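PDB 4C81: 2-c-methyl-d-erythritol 2,4-cyclodiphosphate synthase from Plasmodium falciparum, which probably catalyses ring closure to 2-C-methyl-D-erythritol 2,4-cyclodiphosphate with release of CMP, in the non-mevalonate route to isoprenoid precursors. Local coordinates for residues Ile64-Ile69 with Ile171-Ala175; Ser72-Leu77 with Ala175-Leu179. The protein carries 1 engineered substitution. All blocks are in the same frame, centred on the assembly; numbering follows the deposited sequence. Where two conformers were deposited one is given.

Contact 1: Ile64-Ile69 with Ile171-Ala175; sequences IIYHSI and IECFA. With ZN (zinc ion), chain B; ZN (zinc ion), chain C.
Ile64 lies over the strand backbone between Ile171 and Cys173, its CD1 3.5 Å from Glu172 C, where the first turn of helix 64-77 meets strand 170-181 in the alpha/beta fold of the IspF (YgbB) family. The two segments run at 35° to each other, with axes 7.5 Å apart. CG1 of Ile64 sits between its own backbone N and carbonyl carbon (chi1 54°), which carries CD1 toward the strand. There it also touches Ile171 CD1 at 3.7 Å, the two chains crossing at a slant, while Ile64 CB faces Cys173 CB.

The thiol of Cys173 swings away from its own backbone N (chi1 -171°) and rests against the helix between Ile65 and Ser68, with SG 4.1 Å from Ile65 CG1. Beyond it Ala175 presents its methyl to Ile69 as well as to Ser68.

Flanking this largely apolar seam are two zinc sites. His67, on the same helical turn, binds one zinc through ND1 at 2.1 Å; Asp15, His17 and a water complete that site. Its NE2 is hydrogen-bonded to Ser98 OG, which helps fix the imidazole's rotation. From the other face of the strand, Glu172 OE1 reaches a second zinc at 2.4 Å, shared with His159 of the second subunit, and is also hydrogen-bonded to Tyr14 OH. Phe174 meets its counterparts in both neighbouring subunits edge-to-face. Back between helix and strand, Ser68 OG stands 3.1 Å from Cys173 SG and 3.4 Å from Ala175 CB.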
loop_
_atom_site.group_PDB
_atom_site.type_symbol
_atom_site.label_atom_id
_atom_site.label_comp_id
_atom_site.label_asym_id
_atom_site.label_seq_id
_atom_site.Cartn_x
_atom_site.Cartn_y
_atom_site.Cartn_z
ATOM N N ILE A 64 14.374 2.767 6.912
ATOM C CA ILE A 64 13.143 2.750 6.113
ATOM C C ILE A 64 11.873 2.834 6.965
ATOM O O ILE A 64 10.863 3.378 6.517
ATOM C CB ILE A 64 13.061 1.510 5.164
ATOM C CG1 ILE A 64 13.243 0.200 5.940
ATOM C CG2 ILE A 64 14.085 1.631 4.029
ATOM C CD1 ILE A 64 13.005 -1.051 5.109
ATOM N N ILE A 65 11.918 2.297 8.182
ATOM C CA ILE A 65 10.747 2.315 9.061
ATOM C C ILE A 65 10.453 3.738 9.545
ATOM O O ILE A 65 9.343 4.252 9.364
ATOM C CB ILE A 65 10.910 1.346 10.255
ATOM C CG1 ILE A 65 10.933 -0.105 9.760
ATOM C CG2 ILE A 65 9.794 1.531 11.260
ATOM C CD1 ILE A 65 11.088 -1.127 10.872
ATOM N N TYR A 66 11.444 4.379 10.157
ATOM C CA TYR A 66 11.259 5.755 10.624
ATOM C C TYR A 66 10.910 6.715 9.490
ATOM O O TYR A 66 10.029 7.565 9.649
ATOM C CB TYR A 66 12.500 6.263 11.375
ATOM C CG TYR A 66 12.634 5.822 12.830
ATOM C CD1 TYR A 66 11.621 5.118 13.489
ATOM C CD2 TYR A 66 13.770 6.158 13.562
ATOM C CE1 TYR A 66 11.752 4.738 14.817
ATOM C CE2 TYR A 66 13.905 5.783 14.894
ATOM C CZ TYR A 66 12.896 5.075 15.511
ATOM O OH TYR A 66 13.029 4.707 16.828
ATOM N N HIS A 67 11.588 6.578 8.352
ATOM C CA HIS A 67 11.352 7.465 7.216
ATOM C C HIS A 67 9.945 7.270 6.646
ATOM O O HIS A 67 9.238 8.249 6.385
ATOM C CB HIS A 67 12.403 7.270 6.118
ATOM C CG HIS A 67 13.811 7.499 6.576
ATOM N ND1 HIS A 67 14.906 7.197 5.797
ATOM C CD2 HIS A 67 14.300 7.979 7.745
ATOM C CE1 HIS A 67 16.010 7.486 6.462
ATOM N NE2 HIS A 67 15.670 7.964 7.646
ATOM N N SER A 68 9.528 6.018 6.464
ATOM C CA SER A 68 8.190 5.749 5.929
ATOM C C SER A 68 7.092 6.189 6.902
ATOM O O SER A 68 6.053 6.682 6.473
ATOM C CB SER A 68 8.021 4.272 5.565
ATOM O OG SER A 68 8.001 3.455 6.712
ATOM N N ILE A 69 7.324 6.023 8.203
ATOM C CA ILE A 69 6.380 6.518 9.213
ATOM C C ILE A 69 6.213 8.040 9.104
ATOM O O ILE A 69 5.087 8.542 9.090
ATOM C CB ILE A 69 6.811 6.127 10.647
ATOM C CG1 ILE A 69 6.591 4.631 10.881
ATOM C CG2 ILE A 69 6.015 6.920 11.688
ATOM C CD1 ILE A 69 7.297 4.092 12.107
ATOM N N ILE A 171 16.043 -3.031 0.777
ATOM C CA ILE A 171 14.911 -3.329 1.661
ATOM C C ILE A 171 13.895 -2.197 1.543
ATOM O O ILE A 171 14.263 -1.051 1.266
ATOM C CB ILE A 171 15.345 -3.496 3.137
ATOM C CG1 ILE A 171 16.131 -2.274 3.636
ATOM C CG2 ILE A 171 16.185 -4.768 3.299
ATOM C CD1 ILE A 171 16.445 -2.307 5.118
ATOM N N GLU A 172 12.621 -2.508 1.745
ATOM C CA GLU A 172 11.591 -1.477 1.621
ATOM C C GLU A 172 10.516 -1.589 2.688
ATOM O O GLU A 172 10.377 -2.618 3.359
ATOM C CB GLU A 172 11.005 -1.419 0.200
ATOM C CG GLU A 172 10.172 -2.597 -0.262
ATOM C CD GLU A 172 9.694 -2.436 -1.712
ATOM O OE1 GLU A 172 10.348 -1.699 -2.486
ATOM O OE2 GLU A 172 8.665 -3.047 -2.071
ATOM N N CYS A 173 9.799 -0.487 2.877
ATOM C CA CYS A 173 8.805 -0.374 3.940
ATOM C C CYS A 173 7.586 0.377 3.425
ATOM O O CYS A 173 7.727 1.385 2.728
ATOM C CB CYS A 173 9.391 0.374 5.148
ATOM S SG CYS A 173 8.329 0.334 6.611
ATOM N N PHE A 174 6.403 -0.133 3.766
ATOM C CA PHE A 174 5.144 0.587 3.623
ATOM C C PHE A 174 4.575 0.829 5.009
ATOM O O PHE A 174 4.359 -0.112 5.760
ATOM C CB PHE A 174 4.136 -0.227 2.808
ATOM C CG PHE A 174 4.480 -0.335 1.360
ATOM C CD1 PHE A 174 5.392 -1.284 0.924
ATOM C CD2 PHE A 174 3.904 0.517 0.429
ATOM C CE1 PHE A 174 5.722 -1.388 -0.425
ATOM C CE2 PHE A 174 4.226 0.414 -0.919
ATOM C CZ PHE A 174 5.137 -0.535 -1.343
ATOM N N ALA A 175 4.344 2.090 5.350
ATOM C CA ALA A 175 3.759 2.449 6.634
ATOM C C ALA A 175 2.373 3.026 6.380
ATOM O O ALA A 175 2.230 3.936 5.579
ATOM C CB ALA A 175 4.633 3.467 7.350
HETATM ZN ZN ZN B . 14.842 6.670 3.807
HETATM ZN ZN ZN C . 10.475 -1.849 -4.828
HETATM O O HOH W 1 14.295 8.202 2.989
#

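Contact 2: Ser72-Leu77 with Ala175-Leu179; sequences SILGAL and ANILL
Apolar contacts among Ala76, Leu77 and Leu179 dominate one end of this interface. A single methyl, Leu179 CD1, meets both Ala76 and Leu77, 3.6 Å from Ala76 CB and 3.5 Å from Leu77 CG. The Leu77 and Leu179 side chains cross at roughly a right angle, and both methyls of Leu77 lie near that same CD1. Leu179 CG stands beside its backbone N, anti to the carbonyl carbon (chi1 -55°), and CD1 lies anti to CA (chi2 179°), which carries that methyl to the helix. Ile177 divides its two branches: CD1 approaches Ile73 CG1 at 3.8 Å, whereas CG2 lies against Ser72 and, more loosely, Ala76. Tyr114 and Ile116 of strand 114-124 cover Leu179 from the neighbouring strand, and Leu108 of helix 97-111 borders Leu77.

Polar atoms also take part in this packing, although no hydrogen bond links the segments. Ser72 OG rests 3.4 Å from Ile177 CG2, while its hydrogen-bonding partner is Ile69 O, one turn earlier in the helix. Ser72 CB approaches the Ala175 carbonyl, with CB to O 3.5 Å. Farther along the helix, Ala76 O accepts a hydrogen bond from Arg9 NH1.

On the reverse side of the strand, Leu178 packs on Leu178 of the second subunit, and Asn176 ND2 is hydrogen-bonded to Gln12 OE1 of the third. The axes of the two segments approach to 8.4 Å and are inclined at 46°. A helix packed on one face of a mixed sheet whose reverse meets the other subunits is characteristic of the trimeric IspF fold.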
loop_
_atom_site.group_PDB
_atom_site.type_symbol
_atom_site.label_atom_id
_atom_site.label_comp_id
_atom_site.label_asym_id
_atom_site.label_seq_id
_atom_site.Cartn_x
_atom_site.Cartn_y
_atom_site.Cartn_z
ATOM N N SER A 72 4.262 8.916 6.046
ATOM C CA SER A 72 2.859 8.523 6.203
ATOM C C SER A 72 2.086 9.615 6.946
ATOM O O SER A 72 0.965 9.956 6.573
ATOM C CB SER A 72 2.713 7.163 6.904
ATOM O OG SER A 72 2.817 7.257 8.317
ATOM N N ILE A 73 2.703 10.161 7.989
ATOM C CA ILE A 73 2.119 11.265 8.756
ATOM C C ILE A 73 1.986 12.538 7.909
ATOM O O ILE A 73 0.918 13.157 7.880
ATOM C CB ILE A 73 2.957 11.556 10.026
ATOM C CG1 ILE A 73 2.846 10.388 11.008
ATOM C CG2 ILE A 73 2.502 12.854 10.700
ATOM C CD1 ILE A 73 3.854 10.430 12.128
ATOM N N LEU A 74 3.063 12.928 7.228
ATOM C CA LEU A 74 3.039 14.093 6.345
ATOM C C LEU A 74 1.999 13.895 5.250
ATOM O O LEU A 74 1.212 14.796 4.953
ATOM C CB LEU A 74 4.416 14.332 5.722
ATOM C CG LEU A 74 5.502 14.782 6.699
ATOM C CD1 LEU A 74 6.841 14.925 5.993
ATOM C CD2 LEU A 74 5.095 16.085 7.358
ATOM N N GLY A 75 1.992 12.703 4.659
ATOM C CA GLY A 75 1.037 12.374 3.611
ATOM C C GLY A 75 -0.403 12.495 4.081
ATOM O O GLY A 75 -1.253 13.060 3.388
ATOM N N ALA A 76 -0.676 11.972 5.270
ATOM C CA ALA A 76 -2.012 12.032 5.857
ATOM C C ALA A 76 -2.512 13.469 6.024
ATOM O O ALA A 76 -3.692 13.743 5.802
ATOM C CB ALA A 76 -2.029 11.318 7.199
ATOM N N LEU A 77 -1.607 14.369 6.402
ATOM C CA LEU A 77 -1.957 15.762 6.686
ATOM C C LEU A 77 -1.858 16.681 5.465
ATOM O O LEU A 77 -2.217 17.858 5.542
ATOM C CB LEU A 77 -1.070 16.297 7.815
ATOM C CG LEU A 77 -1.314 15.643 9.175
ATOM C CD1 LEU A 77 -0.162 15.917 10.136
ATOM C CD2 LEU A 77 -2.640 16.106 9.769
ATOM N N ALA A 175 4.344 2.090 5.350
ATOM C CA ALA A 175 3.759 2.449 6.634
ATOM C C ALA A 175 2.373 3.026 6.380
ATOM O O ALA A 175 2.230 3.936 5.579
ATOM C CB ALA A 175 4.633 3.467 7.350
ATOM N N ASN A 176 1.368 2.484 7.063
ATOM C CA ASN A 176 -0.017 2.901 6.899
ATOM C C ASN A 176 -0.543 3.413 8.222
ATOM O O ASN A 176 -0.403 2.747 9.248
ATOM C CB ASN A 176 -0.872 1.726 6.437
ATOM C CG ASN A 176 -0.342 1.091 5.179
ATOM O OD1 ASN A 176 -0.750 1.450 4.076
ATOM N ND2 ASN A 176 0.598 0.161 5.332
ATOM N N ILE A 177 -1.159 4.589 8.196
ATOM C CA ILE A 177 -1.564 5.261 9.427
ATOM C C ILE A 177 -2.935 5.916 9.299
ATOM O O ILE A 177 -3.354 6.297 8.204
ATOM C CB ILE A 177 -0.501 6.311 9.819
ATOM C CG1 ILE A 177 -0.623 6.688 11.296
ATOM C CG2 ILE A 177 -0.560 7.535 8.903
ATOM C CD1 ILE A 177 0.569 7.446 11.804
ATOM N N LEU A 178 -3.638 6.010 10.427
ATOM C CA LEU A 178 -4.843 6.822 10.530
ATOM C C LEU A 178 -4.578 7.916 11.547
ATOM O O LEU A 178 -4.020 7.654 12.616
ATOM C CB LEU A 178 -6.032 5.990 11.002
ATOM C CG LEU A 178 -6.619 5.002 10.003
ATOM C CD1 LEU A 178 -7.684 4.167 10.698
ATOM C CD2 LEU A 178 -7.194 5.696 8.769
ATOM N N LEU A 179 -4.958 9.140 11.200
ATOM C CA LEU A 179 -4.973 10.242 12.147
ATOM C C LEU A 179 -6.417 10.588 12.492
ATOM O O LEU A 179 -7.252 10.766 11.605
ATOM C CB LEU A 179 -4.270 11.463 11.566
ATOM C CG LEU A 179 -2.832 11.246 11.087
ATOM C CD1 LEU A 179 -2.273 12.531 10.527
ATOM C CD2 LEU A 179 -1.927 10.706 12.195
#

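Both contacts join helix 64-77 to strand 170-181. Their centres are about 12 Å apart, and they share Ala175. Moving toward the C-terminus of each element passes from contact 1 to contact 2, so together they follow one continuous helix-strand interface. About a hundred residues separate the partners along the chain, including strands 114-124 and 152-157 of the same mixed sheet and helices 97-111 and 130-145. Contact 1 lies about 3 Å from the chain centre, beside the zinc site; contact 2 lies about 11 Å from it, toward the helix's C-terminal end. The helix is thus held along the strand from the turn that carries a zinc ligand to its C-terminal part.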